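Local atomic coordinates of FAD linked oxidase-like protein (PDB entry 5L6G), a protein that oxidises the C1 hydroxyl of xylooligosaccharides and related sugars to lactones with a bicovalently bound FAD, reducing molecular oxygen to hydrogen peroxide. Residues A[237-242]-A[295-300]; A[140-143]-A[149-152]; A[32-37]-A[73-78]; A[28-33]-A[80-85]. All coordinates share one frame; numbering follows the deposited sequence. Where two conformers were deposited one is given.

Contact 1. Residues A[237-242]-A[295-300]; sequences YEINLP and TAIQPL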
loop_
_atom_site.group_PDB
_atom_site.type_symbol
_atom_site.label_atom_id
_atom_site.label_comp_id
_atom_site.label_asym_id
_atom_site.label_seq_id
_atom_site.Cartn_x
_atom_site.Cartn_y
_atom_site.Cartn_z
ATOM N N TYR A 237 -14.026 -10.608 -13.114
ATOM C CA TYR A 237 -14.089 -10.722 -14.570
ATOM C C TYR A 237 -12.812 -10.192 -15.174
ATOM O O TYR A 237 -12.047 -9.485 -14.518
ATOM C CB TYR A 237 -15.283 -9.928 -15.118
ATOM C CG TYR A 237 -15.226 -8.446 -14.808
ATOM C CD1 TYR A 237 -15.660 -7.959 -13.577
ATOM C CD2 TYR A 237 -14.730 -7.530 -15.741
ATOM C CE1 TYR A 237 -15.605 -6.606 -13.284
ATOM C CE2 TYR A 237 -14.657 -6.171 -15.452
ATOM C CZ TYR A 237 -15.103 -5.713 -14.232
ATOM O OH TYR A 237 -15.040 -4.380 -13.919
ATOM N N GLU A 238 -12.617 -10.516 -16.446
ATOM C CA GLU A 238 -11.464 -10.064 -17.182
ATOM C C GLU A 238 -11.880 -9.593 -18.563
ATOM O O GLU A 238 -12.896 -10.044 -19.116
ATOM C CB GLU A 238 -10.468 -11.216 -17.289
ATOM C CG GLU A 238 -9.752 -11.473 -15.990
ATOM C CD GLU A 238 -9.136 -12.849 -15.855
ATOM O OE1 GLU A 238 -8.880 -13.530 -16.874
ATOM O OE2 GLU A 238 -8.879 -13.224 -14.684
ATOM N N ILE A 239 -11.102 -8.666 -19.107
ATOM C CA ILE A 239 -11.272 -8.239 -20.491
ATOM C C ILE A 239 -9.893 -8.189 -21.078
ATOM O O ILE A 239 -9.100 -7.316 -20.724
ATOM C CB ILE A 239 -11.926 -6.849 -20.626
ATOM C CG1 ILE A 239 -13.279 -6.805 -19.904
ATOM C CG2 ILE A 239 -12.064 -6.482 -22.101
ATOM C CD1 ILE A 239 -13.792 -5.407 -19.621
ATOM N N ASN A 240 -9.609 -9.135 -21.975
ATOM C CA ASN A 240 -8.315 -9.168 -22.624
ATOM C C ASN A 240 -8.206 -8.035 -23.631
ATOM O O ASN A 240 -9.159 -7.745 -24.346
ATOM C CB ASN A 240 -8.072 -10.519 -23.300
ATOM C CG ASN A 240 -7.795 -11.612 -22.296
ATOM O OD1 ASN A 240 -7.084 -11.397 -21.320
ATOM N ND2 ASN A 240 -8.343 -12.792 -22.532
ATOM N N LEU A 241 -7.044 -7.388 -23.646
ATOM C CA LEU A 241 -6.826 -6.217 -24.474
ATOM C C LEU A 241 -5.766 -6.532 -25.508
ATOM O O LEU A 241 -4.730 -7.093 -25.156
ATOM C CB LEU A 241 -6.361 -5.046 -23.619
ATOM C CG LEU A 241 -7.323 -4.572 -22.539
ATOM C CD1 LEU A 241 -6.610 -3.608 -21.593
ATOM C CD2 LEU A 241 -8.545 -3.947 -23.181
ATOM N N PRO A 242 -5.996 -6.136 -26.771
ATOM C CA PRO A 242 -5.058 -6.439 -27.846
ATOM C C PRO A 242 -3.904 -5.459 -27.905
ATOM O O PRO A 242 -3.644 -4.861 -28.953
ATOM C CB PRO A 242 -5.929 -6.312 -29.092
ATOM C CG PRO A 242 -6.867 -5.225 -28.733
ATOM C CD PRO A 242 -7.213 -5.492 -27.303
ATOM N N THR A 295 -24.496 -5.838 -17.652
ATOM C CA THR A 295 -25.200 -4.609 -18.007
ATOM C C THR A 295 -24.308 -3.384 -17.770
ATOM O O THR A 295 -24.222 -2.488 -18.605
ATOM C CB THR A 295 -26.513 -4.493 -17.193
ATOM O OG1 THR A 295 -27.358 -5.614 -17.485
ATOM C CG2 THR A 295 -27.264 -3.211 -17.524
ATOM N N ALA A 296 -23.622 -3.371 -16.639
ATOM C CA ALA A 296 -22.758 -2.256 -16.259
ATOM C C ALA A 296 -21.540 -2.088 -17.172
ATOM O O ALA A 296 -21.094 -0.971 -17.421
ATOM C CB ALA A 296 -22.309 -2.432 -14.814
ATOM N N ILE A 297 -21.007 -3.198 -17.666
ATOM C CA ILE A 297 -19.748 -3.186 -18.410
ATOM C C ILE A 297 -19.964 -3.033 -19.920
ATOM O O ILE A 297 -19.024 -2.772 -20.658
ATOM C CB ILE A 297 -18.924 -4.466 -18.102
ATOM C CG1 ILE A 297 -17.449 -4.308 -18.512
ATOM C CG2 ILE A 297 -19.527 -5.694 -18.774
ATOM C CD1 ILE A 297 -16.687 -3.305 -17.705
ATOM N N GLN A 298 -21.202 -3.179 -20.387
ATOM C CA GLN A 298 -21.447 -3.154 -21.820
ATOM C C GLN A 298 -20.931 -1.902 -22.552
ATOM O O GLN A 298 -20.310 -2.031 -23.599
ATOM C CB GLN A 298 -22.927 -3.418 -22.139
ATOM C CG GLN A 298 -23.202 -3.561 -23.627
ATOM C CD GLN A 298 -22.375 -4.664 -24.277
ATOM O OE1 GLN A 298 -22.147 -5.725 -23.683
ATOM N NE2 GLN A 298 -21.914 -4.413 -25.504
ATOM N N PRO A 299 -21.197 -0.689 -22.020
ATOM C CA PRO A 299 -20.686 0.509 -22.695
ATOM C C PRO A 299 -19.170 0.511 -22.911
ATOM O O PRO A 299 -18.703 0.914 -23.990
ATOM C CB PRO A 299 -21.111 1.643 -21.758
ATOM C CG PRO A 299 -22.374 1.138 -21.159
ATOM C CD PRO A 299 -22.147 -0.337 -20.953
ATOM N N LEU A 300 -18.407 0.057 -21.916
ATOM C CA LEU A 300 -16.965 -0.067 -22.082
ATOM C C LEU A 300 -16.586 -1.089 -23.156
ATOM O O LEU A 300 -15.677 -0.846 -23.955
ATOM C CB LEU A 300 -16.293 -0.477 -20.768
ATOM C CG LEU A 300 -14.758 -0.495 -20.845
ATOM C CD1 LEU A 300 -14.235 0.841 -21.353
ATOM C CD2 LEU A 300 -14.122 -0.879 -19.514
#
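The Tyr237 ring, the one flat group here that reaches across, meets Ile297: the CD1 methyl approaches obliquely, 4.2 Å from ring atom CE2. The two side chains come from opposite directions, tyrosine from the strand and isoleucine from the helix. CG of Tyr237 sits between its backbone N and carbonyl carbon (chi1 60°), which stands the ring up beside the next inward-facing residue of the strand, Ile239. That second side chain meets Ile297 tip to tip, with CD1 of Ile239 lying 4.0 Å from CG1 of Ile297. The same Ile239 CD1 is 4.1 Å from Ile297 CD1, so the helix residue turns both carbons of its longer branch, CG1 and CD1, to the strand. This branch is carried toward the sheet because CG1 of Ile297 lies opposite the backbone N (chi1 -163°). No hydrogen bond crosses; the three buried side chains are joined by dispersion contacts alone. The alternation of the strand explains the spacing, Tyr237 and Ile239 both facing the helix. Leu308 of the adjoining strand touches all three side chains, while Met269 of strand 269-275 reaches Tyr237 and Ile297. Helix 290-304, kinked at Pro299, thus packs on the eight-stranded antiparallel sheet of the substrate domain, where strand 234-240 runs between strands 308-314 and 280-286.

Contact 2. Residues A[140-143]-A[149-152]; sequences TVLY and AFSH
Leu142 of helix 135-146 pushes its CD1 methyl against the Phe150 ring, 3.7 Å from CD2 and 4.0 Å from CE2 of that ring. The two side chains cross obliquely. Leu142 has CG opposite its carbonyl carbon (chi1 -63°) and an extended second torsion, which sends CD1 outward to the returning chain, where it also comes within 4.1 Å of Ala149 CA. In Phe150, chi1 of 66° places CG between backbone N and carbonyl carbon, which brings the CD2-CE2 side of the ring to the leucine. His152 supports the same ring from within the segment: its CD2 lies 3.8 Å above one ring face, displaced toward the rim, and CD1 of Phe150 lies in the plane of the imidazole at its edge. Beyond the pair, Phe225 stacks on Phe150, and Leu142 also touches Val118. A backbone hydrogen bond between Leu142 and Arg148 lies in the turn between helix and strand 148-149. Across the contact no polar group is engaged: a leucine methyl, an alanine backbone carbon and an aromatic ring meet in buried surroundings, so the helix of the FAD-binding domain is held to its following segment here by apolar packing.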
loop_
_atom_site.group_PDB
_atom_site.type_symbol
_atom_site.label_atom_id
_atom_site.label_comp_id
_atom_site.label_asym_id
_atom_site.label_seq_id
_atom_site.Cartn_x
_atom_site.Cartn_y
_atom_site.Cartn_z
ATOM N N THR A 140 -10.988 -12.098 7.172
ATOM C CA THR A 140 -11.633 -13.333 7.631
ATOM C C THR A 140 -12.458 -13.109 8.890
ATOM O O THR A 140 -13.643 -13.499 8.977
ATOM C CB THR A 140 -10.570 -14.419 7.886
ATOM O OG1 THR A 140 -9.898 -14.697 6.649
ATOM C CG2 THR A 140 -11.199 -15.694 8.452
ATOM N N VAL A 141 -11.835 -12.472 9.865
ATOM C CA VAL A 141 -12.508 -12.230 11.133
ATOM C C VAL A 141 -13.744 -11.364 10.928
ATOM O O VAL A 141 -14.817 -11.698 11.440
ATOM C CB VAL A 141 -11.584 -11.591 12.180
ATOM C CG1 VAL A 141 -12.389 -11.242 13.433
ATOM C CG2 VAL A 141 -10.456 -12.547 12.549
ATOM N N LEU A 142 -13.608 -10.268 10.179
ATOM C CA LEU A 142 -14.707 -9.331 10.050
ATOM C C LEU A 142 -15.882 -9.996 9.367
ATOM O O LEU A 142 -17.024 -9.800 9.766
ATOM C CB LEU A 142 -14.309 -8.077 9.279
ATOM C CG LEU A 142 -13.215 -7.192 9.886
ATOM C CD1 LEU A 142 -13.006 -5.958 9.034
ATOM C CD2 LEU A 142 -13.484 -6.819 11.334
ATOM N N TYR A 143 -15.583 -10.778 8.334
ATOM C CA TYR A 143 -16.620 -11.454 7.591
ATOM C C TYR A 143 -17.236 -12.604 8.409
ATOM O O TYR A 143 -18.451 -12.705 8.506
ATOM C CB TYR A 143 -16.122 -11.953 6.239
ATOM C CG TYR A 143 -17.268 -12.539 5.449
ATOM C CD1 TYR A 143 -18.206 -11.712 4.837
ATOM C CD2 TYR A 143 -17.460 -13.905 5.388
ATOM C CE1 TYR A 143 -19.299 -12.240 4.158
ATOM C CE2 TYR A 143 -18.553 -14.445 4.718
ATOM C CZ TYR A 143 -19.456 -13.606 4.088
ATOM O OH TYR A 143 -20.522 -14.155 3.412
ATOM N N ALA A 149 -16.705 -5.783 6.438
ATOM C CA ALA A 149 -15.439 -5.609 5.765
ATOM C C ALA A 149 -15.028 -4.161 5.839
ATOM O O ALA A 149 -15.833 -3.291 6.167
ATOM C CB ALA A 149 -15.551 -6.027 4.307
ATOM N N PHE A 150 -13.757 -3.908 5.541
ATOM C CA PHE A 150 -13.364 -2.583 5.108
ATOM C C PHE A 150 -12.582 -2.666 3.795
ATOM O O PHE A 150 -12.312 -3.775 3.286
ATOM C CB PHE A 150 -12.694 -1.739 6.203
ATOM C CG PHE A 150 -11.355 -2.221 6.690
ATOM C CD1 PHE A 150 -10.186 -1.865 6.041
ATOM C CD2 PHE A 150 -11.265 -2.913 7.892
ATOM C CE1 PHE A 150 -8.954 -2.262 6.534
ATOM C CE2 PHE A 150 -10.034 -3.307 8.400
ATOM C CZ PHE A 150 -8.878 -2.975 7.719
ATOM N N SER A 151 -12.307 -1.514 3.195
ATOM C CA SER A 151 -11.630 -1.497 1.909
ATOM C C SER A 151 -10.115 -1.617 2.082
ATOM O O SER A 151 -9.501 -0.788 2.720
ATOM C CB SER A 151 -11.963 -0.204 1.171
ATOM O OG SER A 151 -11.591 -0.305 -0.190
ATOM N N HIS A 152 -9.513 -2.659 1.509
ATOM C CA HIS A 152 -8.074 -2.826 1.590
ATOM C C HIS A 152 -7.519 -3.542 0.367
ATOM O O HIS A 152 -8.259 -3.973 -0.511
ATOM C CB HIS A 152 -7.672 -3.545 2.879
ATOM C CG HIS A 152 -8.390 -4.842 3.113
ATOM N ND1 HIS A 152 -8.143 -5.977 2.369
ATOM C CD2 HIS A 152 -9.311 -5.194 4.044
ATOM C CE1 HIS A 152 -8.912 -6.961 2.806
ATOM N NE2 HIS A 152 -9.624 -6.514 3.829
#

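Contact 3. Residues A[32-37]-A[73-78]; sequences KNAKVP and IQAAVL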
loop_
_atom_site.group_PDB
_atom_site.type_symbol
_atom_site.label_atom_id
_atom_site.label_comp_id
_atom_site.label_asym_id
_atom_site.label_seq_id
_atom_site.Cartn_x
_atom_site.Cartn_y
_atom_site.Cartn_z
ATOM N N LYS A 32 16.174 -5.825 27.782
ATOM C CA LYS A 32 16.121 -6.866 28.788
ATOM C C LYS A 32 15.692 -6.258 30.120
ATOM O O LYS A 32 14.748 -6.750 30.740
ATOM C CB LYS A 32 17.482 -7.539 28.926
ATOM C CG LYS A 32 17.493 -8.760 29.822
ATOM C CD LYS A 32 18.850 -9.433 29.743
ATOM C CE LYS A 32 19.022 -10.483 30.828
ATOM N NZ LYS A 32 18.128 -11.651 30.570
ATOM N N ASN A 33 16.358 -5.181 30.543
ATOM C CA ASN A 33 16.005 -4.541 31.822
ATOM C C ASN A 33 14.582 -4.021 31.777
ATOM O O ASN A 33 13.880 -4.049 32.779
ATOM C CB ASN A 33 16.927 -3.380 32.196
ATOM C CG ASN A 33 16.415 -2.607 33.405
ATOM O OD1 ASN A 33 16.411 -3.118 34.528
ATOM N ND2 ASN A 33 15.950 -1.385 33.177
ATOM N N ALA A 34 14.148 -3.568 30.600
ATOM C CA ALA A 34 12.779 -3.055 30.430
ATOM C C ALA A 34 11.715 -4.149 30.280
ATOM O O ALA A 34 10.537 -3.836 30.150
ATOM C CB ALA A 34 12.707 -2.074 29.266
ATOM N N LYS A 35 12.130 -5.417 30.330
ATOM C CA LYS A 35 11.209 -6.561 30.252
ATOM C C LYS A 35 10.470 -6.606 28.912
ATOM O O LYS A 35 9.323 -7.030 28.835
ATOM C CB LYS A 35 10.209 -6.553 31.426
ATOM C CG LYS A 35 10.831 -6.444 32.811
ATOM C CD LYS A 35 9.749 -6.400 33.884
ATOM C CE LYS A 35 10.295 -6.135 35.275
ATOM N NZ LYS A 35 11.405 -7.063 35.621
ATOM N N VAL A 36 11.133 -6.160 27.852
ATOM C CA VAL A 36 10.574 -6.231 26.515
ATOM C C VAL A 36 10.988 -7.573 25.890
ATOM O O VAL A 36 12.177 -7.877 25.819
ATOM C CB VAL A 36 11.109 -5.099 25.620
ATOM C CG1 VAL A 36 10.522 -5.220 24.222
ATOM C CG2 VAL A 36 10.810 -3.740 26.234
ATOM N N PRO A 37 10.014 -8.373 25.433
ATOM C CA PRO A 37 10.390 -9.609 24.750
ATOM C C PRO A 37 11.183 -9.290 23.485
ATOM O O PRO A 37 10.918 -8.271 22.837
ATOM C CB PRO A 37 9.032 -10.261 24.396
ATOM C CG PRO A 37 7.996 -9.529 25.169
ATOM C CD PRO A 37 8.558 -8.148 25.416
ATOM N N ILE A 73 5.740 -1.931 23.403
ATOM C CA ILE A 73 6.060 -0.975 22.334
ATOM C C ILE A 73 6.649 0.301 22.928
ATOM O O ILE A 73 7.671 0.811 22.446
ATOM C CB ILE A 73 4.849 -0.634 21.438
ATOM C CG1 ILE A 73 4.337 -1.900 20.751
ATOM C CG2 ILE A 73 5.243 0.407 20.400
ATOM C CD1 ILE A 73 3.004 -1.736 20.040
ATOM N N GLN A 74 6.028 0.807 23.988
ATOM C CA GLN A 74 6.519 2.034 24.617
ATOM C C GLN A 74 7.918 1.847 25.122
ATOM O O GLN A 74 8.768 2.720 24.929
ATOM C CB GLN A 74 5.677 2.416 25.802
ATOM C CG GLN A 74 4.313 2.885 25.436
ATOM C CD GLN A 74 3.500 3.106 26.677
ATOM O OE1 GLN A 74 2.761 2.207 27.108
ATOM N NE2 GLN A 74 3.671 4.279 27.307
ATOM N N ALA A 75 8.128 0.718 25.795
ATOM C CA ALA A 75 9.406 0.428 26.405
ATOM C C ALA A 75 10.502 0.284 25.351
ATOM O O ALA A 75 11.632 0.747 25.567
ATOM C CB ALA A 75 9.323 -0.825 27.257
ATOM N N ALA A 76 10.178 -0.386 24.245
ATOM C CA ALA A 76 11.118 -0.551 23.136
ATOM C C ALA A 76 11.493 0.801 22.556
ATOM O O ALA A 76 12.676 1.096 22.355
ATOM C CB ALA A 76 10.542 -1.440 22.044
ATOM N N VAL A 77 10.491 1.632 22.307
ATOM C CA VAL A 77 10.743 2.964 21.770
ATOM C C VAL A 77 11.668 3.767 22.690
ATOM O O VAL A 77 12.650 4.377 22.234
ATOM C CB VAL A 77 9.438 3.723 21.554
ATOM C CG1 VAL A 77 9.694 5.215 21.334
ATOM C CG2 VAL A 77 8.694 3.126 20.366
ATOM N N LEU A 78 11.373 3.745 23.989
ATOM C CA LEU A 78 12.174 4.485 24.938
ATOM C C LEU A 78 13.616 4.002 24.958
ATOM O O LEU A 78 14.548 4.813 25.109
ATOM C CB LEU A 78 11.585 4.353 26.327
ATOM C CG LEU A 78 10.335 5.186 26.533
ATOM C CD1 LEU A 78 9.508 4.627 27.693
ATOM C CD2 LEU A 78 10.732 6.638 26.806
#
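Val36 packs against Ala75 and Ala76, two consecutive residues of helix 70-83. Its side chain branches at CB, which aims at that helix, and the two methyls divide the work. CG2, opposite the carbonyl carbon, presses on Ala75: it lies only 3.4 Å from Ala75 CB, closer than ordinary van der Waals contact, and this is the tight point of the contact. The same methyl approaches the helix backbone as well, 4.0 Å from Ala76 N. CG1, opposite the backbone N (chi1 179°), extends to the neighbouring alanine and ends 4.4 Å from Ala76 CB. The small alanines let the backbones come near, with Ala34 CA 6.3 Å from Ala75 CA. What delivers Val36 here is a Schellman motif ending helix 26-33. Lys35 takes a positive phi of 63°, its N bonds back to Lys32 O at 3.0 Å, and Val36 N probably bonds to Leu31 O. The motif's usual apolar partnership is present too, since Leu31, in the last turn of that helix, touches Val36 just beyond the end. The reversal swings the chain from its helix toward helix 70-83 of the PCMH-type FAD-binding domain. On the more accessible margin, the Ala34 CB methyl meets Ala75 CB at 4.1 Å, so Ala75 is touched from both Ala34 and Val36; Ala34 also rests on Cys79, one turn further along. Past the contact, Pro37 shares a backbone hydrogen bond with Lys66, and on its far side helix 70-83 lays Ile73 and Val77 on Val189 and Ile219 of the adjoining sheet.

Contact 4. Residues A[28-33]-A[80-85]; sequences DECLKN and AAEVGV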
loop_
_atom_site.group_PDB
_atom_site.type_symbol
_atom_site.label_atom_id
_atom_site.label_comp_id
_atom_site.label_asym_id
_atom_site.label_seq_id
_atom_site.Cartn_x
_atom_site.Cartn_y
_atom_site.Cartn_z
ATOM N N ASP A 28 20.265 -4.132 23.584
ATOM C CA ASP A 28 19.818 -5.448 24.054
ATOM C C ASP A 28 19.633 -5.440 25.553
ATOM O O ASP A 28 18.637 -5.922 26.076
ATOM C CB ASP A 28 20.819 -6.512 23.641
ATOM C CG ASP A 28 21.077 -6.497 22.173
ATOM O OD1 ASP A 28 20.157 -6.863 21.414
ATOM O OD2 ASP A 28 22.191 -6.080 21.766
ATOM N N GLU A 29 20.608 -4.864 26.237
ATOM C CA GLU A 29 20.546 -4.718 27.672
ATOM C C GLU A 29 19.387 -3.825 28.093
ATOM O O GLU A 29 18.739 -4.100 29.091
ATOM C CB GLU A 29 21.857 -4.147 28.193
ATOM C CG GLU A 29 23.050 -5.058 27.983
ATOM C CD GLU A 29 22.790 -6.502 28.413
ATOM O OE1 GLU A 29 22.299 -6.727 29.553
ATOM O OE2 GLU A 29 23.078 -7.416 27.593
ATOM N N CYS A 30 19.137 -2.755 27.346
ATOM C CA CYS A 30 18.018 -1.860 27.680
ATOM C C CYS A 30 16.691 -2.627 27.613
ATOM O O CYS A 30 15.858 -2.565 28.517
ATOM C CB CYS A 30 17.950 -0.671 26.721
ATOM S SG CYS A 30 16.766 0.563 27.281
ATOM N N LEU A 31 16.511 -3.359 26.530
ATOM C CA LEU A 31 15.269 -4.104 26.327
ATOM C C LEU A 31 15.076 -5.181 27.394
ATOM O O LEU A 31 13.958 -5.395 27.883
ATOM C CB LEU A 31 15.270 -4.716 24.927
ATOM C CG LEU A 31 15.206 -3.710 23.770
ATOM C CD1 LEU A 31 15.492 -4.405 22.443
ATOM C CD2 LEU A 31 13.856 -3.002 23.702
ATOM N N LYS A 32 16.174 -5.825 27.782
ATOM C CA LYS A 32 16.121 -6.866 28.788
ATOM C C LYS A 32 15.692 -6.258 30.120
ATOM O O LYS A 32 14.748 -6.750 30.740
ATOM C CB LYS A 32 17.482 -7.539 28.926
ATOM C CG LYS A 32 17.493 -8.760 29.822
ATOM C CD LYS A 32 18.850 -9.433 29.743
ATOM C CE LYS A 32 19.022 -10.483 30.828
ATOM N NZ LYS A 32 18.128 -11.651 30.570
ATOM N N ASN A 33 16.358 -5.181 30.543
ATOM C CA ASN A 33 16.005 -4.541 31.822
ATOM C C ASN A 33 14.582 -4.021 31.777
ATOM O O ASN A 33 13.880 -4.049 32.779
ATOM C CB ASN A 33 16.927 -3.380 32.196
ATOM C CG ASN A 33 16.415 -2.607 33.405
ATOM O OD1 ASN A 33 16.411 -3.118 34.528
ATOM N ND2 ASN A 33 15.950 -1.385 33.177
ATOM N N ALA A 80 15.344 2.625 22.447
ATOM C CA ALA A 80 15.971 3.191 21.263
ATOM C C ALA A 80 16.365 4.627 21.501
ATOM O O ALA A 80 17.465 5.026 21.150
ATOM C CB ALA A 80 15.048 3.110 20.074
ATOM N N ALA A 81 15.456 5.406 22.064
ATOM C CA ALA A 81 15.738 6.807 22.355
ATOM C C ALA A 81 16.896 6.957 23.347
ATOM O O ALA A 81 17.788 7.770 23.134
ATOM C CB ALA A 81 14.508 7.500 22.899
ATOM N N GLU A 82 16.836 6.204 24.442
ATOM C CA GLU A 82 17.846 6.258 25.489
ATOM C C GLU A 82 19.226 5.799 24.989
ATOM O O GLU A 82 20.243 6.423 25.285
ATOM C CB GLU A 82 17.361 5.426 26.698
ATOM C CG GLU A 82 18.363 5.157 27.809
ATOM C CD GLU A 82 17.746 4.311 28.922
ATOM O OE1 GLU A 82 16.493 4.292 29.037
ATOM O OE2 GLU A 82 18.513 3.649 29.657
ATOM N N VAL A 83 19.244 4.700 24.246
ATOM C CA VAL A 83 20.478 4.085 23.765
ATOM C C VAL A 83 21.052 4.857 22.575
ATOM O O VAL A 83 22.277 4.968 22.434
ATOM C CB VAL A 83 20.209 2.602 23.426
ATOM C CG1 VAL A 83 21.234 2.014 22.480
ATOM C CG2 VAL A 83 20.135 1.799 24.713
ATOM N N GLY A 84 20.172 5.388 21.724
ATOM C CA GLY A 84 20.598 6.232 20.621
ATOM C C GLY A 84 20.712 5.432 19.351
ATOM O O GLY A 84 21.719 5.496 18.651
ATOM N N VAL A 85 19.671 4.656 19.061
ATOM C CA VAL A 85 19.546 3.965 17.802
ATOM C C VAL A 85 18.166 4.325 17.257
ATOM O O VAL A 85 17.290 4.787 17.988
ATOM C CB VAL A 85 19.736 2.422 17.926
ATOM C CG1 VAL A 85 21.151 2.077 18.430
ATOM C CG2 VAL A 85 18.688 1.787 18.836
#
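Cys30 meets Val83 and Glu82 in two unlike ways. The firmer part is apolar: CB of Cys30 lies 3.9 Å from CG2 of Val83, a methyl on the side of helix 70-83 that faces helix 26-33. The looser part lies toward solvent, where SG of Cys30 is 4.1 Å from OE1 of Glu82, a near approach without a hydrogen bond. Glu82 runs out extended from its exposed helix position, CG opposite the backbone N (chi1 170°), which carries the carboxylate alongside the sulfur. What truly fastens this surface contact is covalent: SG of Cys30 forms a disulfide with SG of Cys79, one turn before Val83. Just past the contact helix 70-83 gives way to Gly84, whose positive phi of 97° breaks the helical path. There Ala80 O takes two backbone bonds, from Gly84 N at 2.8 Å and from Val85 N at 3.1 Å. The disulfide thus ties the N-terminal helix 26-33 to helix 70-83, with Ala26 and Ile27 also touching Val83. On the inner side of the pair, Leu31 and Ala80 both pack on Leu108 of strand 108-111.

Contacts 3 and 4 form one continuous interface between helices 26-33 and 70-83, their centres about 8 Å apart. They share Lys32 and Asn33, and are joined by the Schellman turn and by Leu31 CD2 packing on Ala76 CA (3.7 Å). Contact 1 lies across the molecule, its centre about 54 Å from that of contact 3, in the sheet that also carries substrate-binding Arg272; the side chains of Tyr237 and Arg272 are about 9 Å apart. Contact 2 stands between them, its centre about 27 Å from that of contact 1 and about 32 Å from that of contact 3; Phe150's side chain lies about 9 Å from bound xylose and about 11 Å from FAD.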